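Local structure of putative acetyl xylan esterase (Cellvibrio japonicus, 2W9X) at residues Y56-F61 with D189-I194. The protein removes acetyl groups from plant cell-wall polysaccharides, deacetylating xylan and, with a large preference, glucomannan. Sequence-based numbering, arbitrary orientation.
Sequences YFETAF and DADYQI
One face of the Tyr192 ring is taken by Tyr56, whose CE2 sits over the ring centre and comes within 3.4 Å of Tyr192 CZ; Ala190 O lies at the edge of the Tyr192 ring, in its plane. The two ring planes are inclined at 44°, with their centroids 4.6 Å apart. At the edge of the Tyr56 ring, in plane with it, is Asp191 OD1, and the carboxylate is turned only 21° from the ring plane. Tyr56 OH donates to Asp191 OD1 at 2.7 Å, meeting the lone pair of OD1 that is anti, away from OD2. The same hydroxyl accepts from the backbone, Tyr192 N to Tyr56 OH, 3.1 Å, with an angle of 153° at the hydrogen. Two bonds thus hold the phenol oxygen in place, one given and one received. Here the two halves of a CE2 esterase meet: strand 56-62 belongs to the antiparallel sheet of the N-terminal domain, strand 191-196 is an outermost strand of the parallel sheet of the SGNH-hydrolase domain. The axes of segments 56-61 and 191-194 come no closer than 10.1 Å, so side chains bridge the gap. Tyr192 has CG wedged between its backbone N and carbonyl carbon, which brings a face of its ring against Tyr56 CE2; its hydroxyl bonds to Gln177 and Arg110, and Arg110 also makes a cation-pi contact with Tyr56. Glu58 OE2 comes to 4.5 Å from Asp191 OD1, a closeness of like charges probably eased by Arg141, which forms salt bridges with both carboxylates. Asp191 OD1 also receives a hydrogen bond from His31.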
# COMPACT_ATOMS: atom_id res chain seq x y z
N TYR B 56 25.90 5.66 13.12
CA TYR B 56 26.14 6.90 13.88
C TYR B 56 26.27 6.68 15.39
O TYR B 56 25.76 5.70 15.94
CB TYR B 56 25.08 7.97 13.58
CG TYR B 56 23.65 7.58 13.87
CD1 TYR B 56 23.07 7.85 15.11
CD2 TYR B 56 22.86 6.95 12.89
CE1 TYR B 56 21.75 7.50 15.39
CE2 TYR B 56 21.54 6.60 13.15
CZ TYR B 56 20.98 6.87 14.40
OH TYR B 56 19.68 6.54 14.66
N PHE B 57 26.96 7.62 16.03
CA PHE B 57 27.18 7.63 17.48
C PHE B 57 26.85 9.02 18.04
O PHE B 57 27.26 10.04 17.46
CB PHE B 57 28.63 7.28 17.82
CG PHE B 57 29.10 5.98 17.22
CD1 PHE B 57 28.99 4.78 17.94
CD2 PHE B 57 29.66 5.94 15.95
CE1 PHE B 57 29.42 3.59 17.39
CE2 PHE B 57 30.10 4.74 15.39
CZ PHE B 57 29.98 3.56 16.11
N GLU B 58 26.08 9.05 19.13
CA GLU B 58 25.66 10.31 19.74
C GLU B 58 26.06 10.37 21.21
O GLU B 58 26.09 9.34 21.90
CB GLU B 58 24.16 10.52 19.62
CG GLU B 58 23.71 10.87 18.20
CD GLU B 58 22.21 10.82 18.04
OE1 GLU B 58 21.63 11.88 17.74
OE2 GLU B 58 21.61 9.74 18.20
N THR B 59 26.37 11.58 21.66
CA THR B 59 26.60 11.85 23.08
C THR B 59 26.19 13.27 23.49
O THR B 59 25.94 14.13 22.64
CB THR B 59 28.06 11.54 23.52
OG1 THR B 59 28.10 11.42 24.94
CG2 THR B 59 29.04 12.62 23.07
N ALA B 60 26.11 13.50 24.81
CA ALA B 60 25.67 14.77 25.38
C ALA B 60 26.35 14.99 26.72
O ALA B 60 26.46 14.06 27.53
CB ALA B 60 24.15 14.79 25.54
N PHE B 61 26.81 16.22 26.95
CA PHE B 61 27.54 16.55 28.18
C PHE B 61 27.61 18.05 28.46
O PHE B 61 27.54 18.87 27.54
CB PHE B 61 28.96 15.98 28.12
CG PHE B 61 29.83 16.62 27.08
CD1 PHE B 61 29.69 16.30 25.73
CD2 PHE B 61 30.80 17.56 27.45
CE1 PHE B 61 30.49 16.90 24.77
CE2 PHE B 61 31.60 18.16 26.49
CZ PHE B 61 31.45 17.83 25.15
N ASP B 189 12.31 12.20 13.64
CA ASP B 189 13.20 11.95 14.78
C ASP B 189 13.22 10.48 15.20
O ASP B 189 13.06 10.15 16.38
CB ASP B 189 12.88 12.88 15.96
CG ASP B 189 13.93 12.82 17.06
OD1 ASP B 189 15.12 12.58 16.74
OD2 ASP B 189 13.56 13.01 18.24
N ALA B 190 13.42 9.60 14.22
CA ALA B 190 13.51 8.16 14.48
C ALA B 190 14.94 7.70 14.38
O ALA B 190 15.73 8.24 13.61
CB ALA B 190 12.64 7.39 13.49
N ASP B 191 15.28 6.68 15.16
CA ASP B 191 16.54 6.01 14.95
C ASP B 191 16.47 5.18 13.67
O ASP B 191 15.38 4.79 13.24
CB ASP B 191 16.92 5.16 16.17
CG ASP B 191 17.50 6.00 17.28
OD1 ASP B 191 18.48 6.75 17.04
OD2 ASP B 191 16.96 5.92 18.40
N TYR B 192 17.61 4.96 13.02
CA TYR B 192 17.57 4.25 11.75
C TYR B 192 18.72 3.30 11.57
O TYR B 192 19.81 3.53 12.09
CB TYR B 192 17.50 5.22 10.55
CG TYR B 192 18.60 6.27 10.47
CD1 TYR B 192 19.78 6.04 9.75
CD2 TYR B 192 18.44 7.52 11.09
CE1 TYR B 192 20.78 7.02 9.67
CE2 TYR B 192 19.42 8.50 11.00
CZ TYR B 192 20.58 8.25 10.29
OH TYR B 192 21.54 9.24 10.23
N GLN B 193 18.45 2.24 10.81
CA GLN B 193 19.45 1.33 10.29
C GLN B 193 19.32 1.32 8.77
O GLN B 193 18.21 1.24 8.25
CB GLN B 193 19.25 -0.09 10.85
CG GLN B 193 19.60 -0.22 12.34
CD GLN B 193 19.83 -1.67 12.76
OE1 GLN B 193 20.16 -1.96 13.91
NE2 GLN B 193 19.64 -2.60 11.82
N ILE B 194 20.45 1.42 8.08
CA ILE B 194 20.50 1.38 6.61
C ILE B 194 21.26 0.12 6.21
O ILE B 194 22.47 0.13 6.02
CB ILE B 194 21.15 2.64 5.97
CG1 ILE B 194 20.59 3.94 6.59
CG2 ILE B 194 21.02 2.62 4.44
CD1 ILE B 194 19.07 4.19 6.36